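Local coordinates for protein putative adenylate cyclase (Vibrio parahaemolyticus, PDB 2ACA) that is a putative adenylate cyclase of the CYTH family that probably converts ATP to cyclic AMP, as class IV cyclases do, at residues A[53-57]-A[58-62]; A[91-94]-A[95-99]. All blocks are in the same frame, centred on the assembly; numbering follows the deposited sequence.

Contact 1: residues A[53-57]-A[58-62]; sequences RTLTQ and QGKSL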
# COMPACT_ATOMS: atom_id res chain seq x y z
N ARG A 53 -19.20 -5.15 -9.80
CA ARG A 53 -18.66 -6.26 -9.02
C ARG A 53 -17.74 -7.17 -9.83
O ARG A 53 -17.81 -8.39 -9.74
CB ARG A 53 -19.81 -7.07 -8.42
CG ARG A 53 -20.73 -6.26 -7.52
CD ARG A 53 -20.01 -5.84 -6.25
NE ARG A 53 -20.88 -5.15 -5.30
CZ ARG A 53 -21.25 -3.88 -5.39
NH1 ARG A 53 -20.82 -3.12 -6.39
NH2 ARG A 53 -22.04 -3.35 -4.46
N THR A 54 -16.87 -6.54 -10.61
CA THR A 54 -15.92 -7.22 -11.48
C THR A 54 -14.98 -8.21 -10.78
O THR A 54 -14.77 -9.33 -11.25
CB THR A 54 -15.09 -6.18 -12.24
OG1 THR A 54 -15.98 -5.38 -13.03
CG2 THR A 54 -14.05 -6.84 -13.14
N LEU A 55 -14.40 -7.80 -9.66
CA LEU A 55 -13.52 -8.67 -8.91
C LEU A 55 -14.27 -9.91 -8.39
O LEU A 55 -13.75 -11.02 -8.43
CB LEU A 55 -12.88 -7.90 -7.75
CG LEU A 55 -11.94 -6.79 -8.21
CD1 LEU A 55 -11.45 -6.00 -7.02
CD2 LEU A 55 -10.78 -7.40 -8.98
N THR A 56 -15.49 -9.71 -7.90
CA THR A 56 -16.27 -10.82 -7.38
C THR A 56 -16.64 -11.83 -8.47
O THR A 56 -16.65 -13.03 -8.23
CB THR A 56 -17.56 -10.31 -6.68
OG1 THR A 56 -17.20 -9.37 -5.66
CG2 THR A 56 -18.31 -11.46 -6.03
N GLN A 57 -16.92 -11.34 -9.68
CA GLN A 57 -17.28 -12.21 -10.79
C GLN A 57 -16.09 -13.05 -11.25
O GLN A 57 -16.26 -14.13 -11.80
CB GLN A 57 -17.79 -11.39 -11.97
CG GLN A 57 -18.97 -10.51 -11.64
CD GLN A 57 -19.29 -9.54 -12.76
OE1 GLN A 57 -20.19 -8.71 -12.66
NE2 GLN A 57 -18.53 -9.64 -13.85
N GLN A 58 -14.89 -12.53 -11.01
CA GLN A 58 -13.67 -13.22 -11.40
C GLN A 58 -13.06 -14.07 -10.28
O GLN A 58 -11.96 -14.60 -10.44
CB GLN A 58 -12.65 -12.19 -11.91
CG GLN A 58 -13.10 -11.52 -13.19
CD GLN A 58 -13.31 -12.52 -14.31
OE1 GLN A 58 -14.09 -12.29 -15.24
NE2 GLN A 58 -12.61 -13.65 -14.23
N GLY A 59 -13.76 -14.18 -9.16
CA GLY A 59 -13.26 -14.99 -8.05
C GLY A 59 -12.13 -14.31 -7.29
O GLY A 59 -11.20 -14.96 -6.82
N LYS A 60 -12.20 -13.00 -7.17
CA LYS A 60 -11.16 -12.26 -6.47
C LYS A 60 -11.75 -11.38 -5.38
O LYS A 60 -12.92 -11.01 -5.43
CB LYS A 60 -10.39 -11.40 -7.47
CG LYS A 60 -9.78 -12.17 -8.61
CD LYS A 60 -9.23 -11.23 -9.69
CE LYS A 60 -8.65 -12.01 -10.87
NZ LYS A 60 -8.15 -11.10 -11.93
N SER A 61 -10.92 -11.06 -4.40
CA SER A 61 -11.34 -10.19 -3.31
C SER A 61 -10.22 -9.20 -3.06
O SER A 61 -9.03 -9.54 -3.10
CB SER A 61 -11.65 -11.01 -2.05
OG SER A 61 -10.58 -11.86 -1.69
N LEU A 62 -10.62 -7.96 -2.81
CA LEU A 62 -9.70 -6.85 -2.55
C LEU A 62 -10.04 -6.37 -1.15
O LEU A 62 -11.17 -5.99 -0.88
CB LEU A 62 -9.95 -5.74 -3.57
CG LEU A 62 -9.31 -4.37 -3.34
CD1 LEU A 62 -7.80 -4.46 -3.30
CD2 LEU A 62 -9.76 -3.43 -4.46
O HOH W 1 -14.91 -9.74 -4.07

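Contact 2: residues A[91-94]-A[95-99]; sequences TKLD and SAQSM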
# COMPACT_ATOMS: atom_id res chain seq x y z
N THR A 91 1.19 1.97 5.51
CA THR A 91 1.27 2.83 6.69
C THR A 91 0.06 3.74 6.88
O THR A 91 -0.26 4.11 8.01
CB THR A 91 2.54 3.70 6.65
OG1 THR A 91 2.57 4.44 5.42
CG2 THR A 91 3.79 2.81 6.73
N LYS A 92 -0.62 4.10 5.80
CA LYS A 92 -1.79 4.99 5.91
C LYS A 92 -3.05 4.33 5.37
O LYS A 92 -3.30 4.32 4.17
CB LYS A 92 -1.53 6.29 5.15
CG LYS A 92 -0.37 7.11 5.69
CD LYS A 92 -0.12 8.34 4.83
CE LYS A 92 1.10 9.10 5.32
NZ LYS A 92 2.33 8.25 5.32
N LEU A 93 -3.85 3.79 6.28
CA LEU A 93 -5.09 3.11 5.91
C LEU A 93 -6.09 4.04 5.23
O LEU A 93 -6.70 3.68 4.22
CB LEU A 93 -5.73 2.50 7.16
CG LEU A 93 -7.12 1.92 6.95
CD1 LEU A 93 -7.06 0.73 6.00
CD2 LEU A 93 -7.69 1.51 8.31
N ASP A 94 -6.26 5.23 5.80
CA ASP A 94 -7.20 6.19 5.23
C ASP A 94 -6.78 6.59 3.81
O ASP A 94 -7.61 6.73 2.92
CB ASP A 94 -7.33 7.43 6.13
CG ASP A 94 -6.00 7.88 6.71
OD1 ASP A 94 -4.94 7.49 6.17
OD2 ASP A 94 -6.02 8.64 7.70
N SER A 95 -5.48 6.77 3.60
CA SER A 95 -5.02 7.14 2.26
C SER A 95 -5.34 6.00 1.30
O SER A 95 -5.86 6.23 0.21
CB SER A 95 -3.52 7.42 2.28
OG SER A 95 -3.26 8.52 3.12
N ALA A 96 -5.06 4.77 1.73
CA ALA A 96 -5.35 3.60 0.92
C ALA A 96 -6.84 3.54 0.55
O ALA A 96 -7.20 3.28 -0.61
CB ALA A 96 -4.94 2.33 1.67
N GLN A 97 -7.71 3.77 1.53
CA GLN A 97 -9.16 3.75 1.28
C GLN A 97 -9.54 4.80 0.24
O GLN A 97 -10.25 4.53 -0.73
CB GLN A 97 -9.92 4.03 2.58
CG GLN A 97 -9.75 2.94 3.64
CD GLN A 97 -10.36 3.33 4.98
OE1 GLN A 97 -10.88 2.48 5.71
NE2 GLN A 97 -10.29 4.61 5.32
N SER A 98 -9.03 6.02 0.44
CA SER A 98 -9.32 7.13 -0.45
C SER A 98 -8.81 6.86 -1.88
O SER A 98 -9.49 7.15 -2.86
CB SER A 98 -8.69 8.41 0.12
OG SER A 98 -9.07 9.55 -0.63
N MSE A 99 -7.61 6.29 -1.99
CA MSE A 99 -7.06 5.99 -3.31
C MSE A 99 -7.88 4.94 -4.05
O MSE A 99 -8.11 5.06 -5.25
CB MSE A 99 -5.60 5.54 -3.20
CG MSE A 99 -4.62 6.66 -2.89
SE MSE A 99 -2.75 6.09 -2.89
CE MSE A 99 -2.74 5.38 -1.09

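Contact 1: residues A[53-57]-A[58-62]
Lys-60 N donates to Leu-55 O over 2.8 Å, the shortest direct hydrogen bond between 53-57 and 58-62. Gly-59 N reaches Thr-56 O at 3.2 Å, with an N-H...O angle of 161°. Gln-58 N bonds to Thr-54 O at 3.2 Å and makes a weaker second bond to Leu-55 O. A water donates to Lys-60 O at 2.7 Å and to Thr-56 OG1 at 2.8 Å, so it bridges the backbone that leads into the strand and the helix. Thr-56 OG1 is also hydrogen-bonded to Asp-49. Together the Lys-60 and Gly-59 bonds form a Schellman motif that ends the short helix 54-57. Gly-59 is its C-prime residue, with a positive phi of 75°. From here the chain enters strand 61-68. Leu-55 CD1 rests on Leu-62 CB at 3.8 Å, and Tyr-105 touches both leucines. On the other branch, Leu-55 CD2 lies 4.2 Å from Lys-60 CD, where the two side chains cross at about a right angle. The lysine chain is extended and carries NZ away from the helix to Asn-102 O of the second subunit. Gln-58 CG, anti to the carbonyl carbon (chi1 -66°), sits 3.4 Å from Thr-54 O; the chain then bends at chi2.

Contact 2: residues A[91-94]-A[95-99]
The N-terminal part of helix 93-102 forms this contact, with Lys-92 at the N-cap position. Lys-92 O accepts from Ala-96 N at 3.0 Å. The next two bonds run from Gln-97 N to Leu-93 O and from Ser-98 N to Asp-94 O, both 2.9 Å. Asp-94 CG stands between its backbone N and carbonyl carbon (chi1 40°), which brings OD1 back to Ser-95 N at 2.7 Å. That bond is weak, because its N-H...O angle is only 126°. Ser-95 OG lies alongside the lysine chain, 3.5 Å from Lys-92 CB and nearly as close to CD. Gln-97 extends back over the preceding turn. Its CG passes 3.2 Å from Leu-93 O, and its amide NE2 comes within 3.5 Å of Asp-94 CA. Leu-93 and Gln-97 both touch Trp-46 and Leu-64 of the sheet. Lys-92 and Ser-95 pack on Ala-87 of the second subunit, and Ser-98 OG is hydrogen-bonded to Glu-86 of that subunit. The Asp-94 carboxylate sits near the helix N-terminus, where its negative charge probably interacts favourably with the helix dipole; the weak bond to Ser-95 N probably adds little.

In the fold
Contact 1 precedes contact 2 along the chain. Their centres are about 21 Å apart, their nearest atoms about 8 Å apart, and they do not touch. Both belong to the CYTH domain, an antiparallel sheet curled into the tunnel-like barrel of CYTH proteins. Contact 1 (53-62) joins helix 54-57 to strand 61-68, in the connection from strand 35-49. Contact 2 (91-99) starts helix 93-102, which follows strand 85-89, an edge strand of this chain's sheet, and leads toward strand 106-120. Strands 35-49 and 61-68 link the two regions: Leu-62 pairs with Tyr-48, and helix 93-102 rests on Trp-46 and Leu-64. Both regions also contribute to the contact between the two subunits.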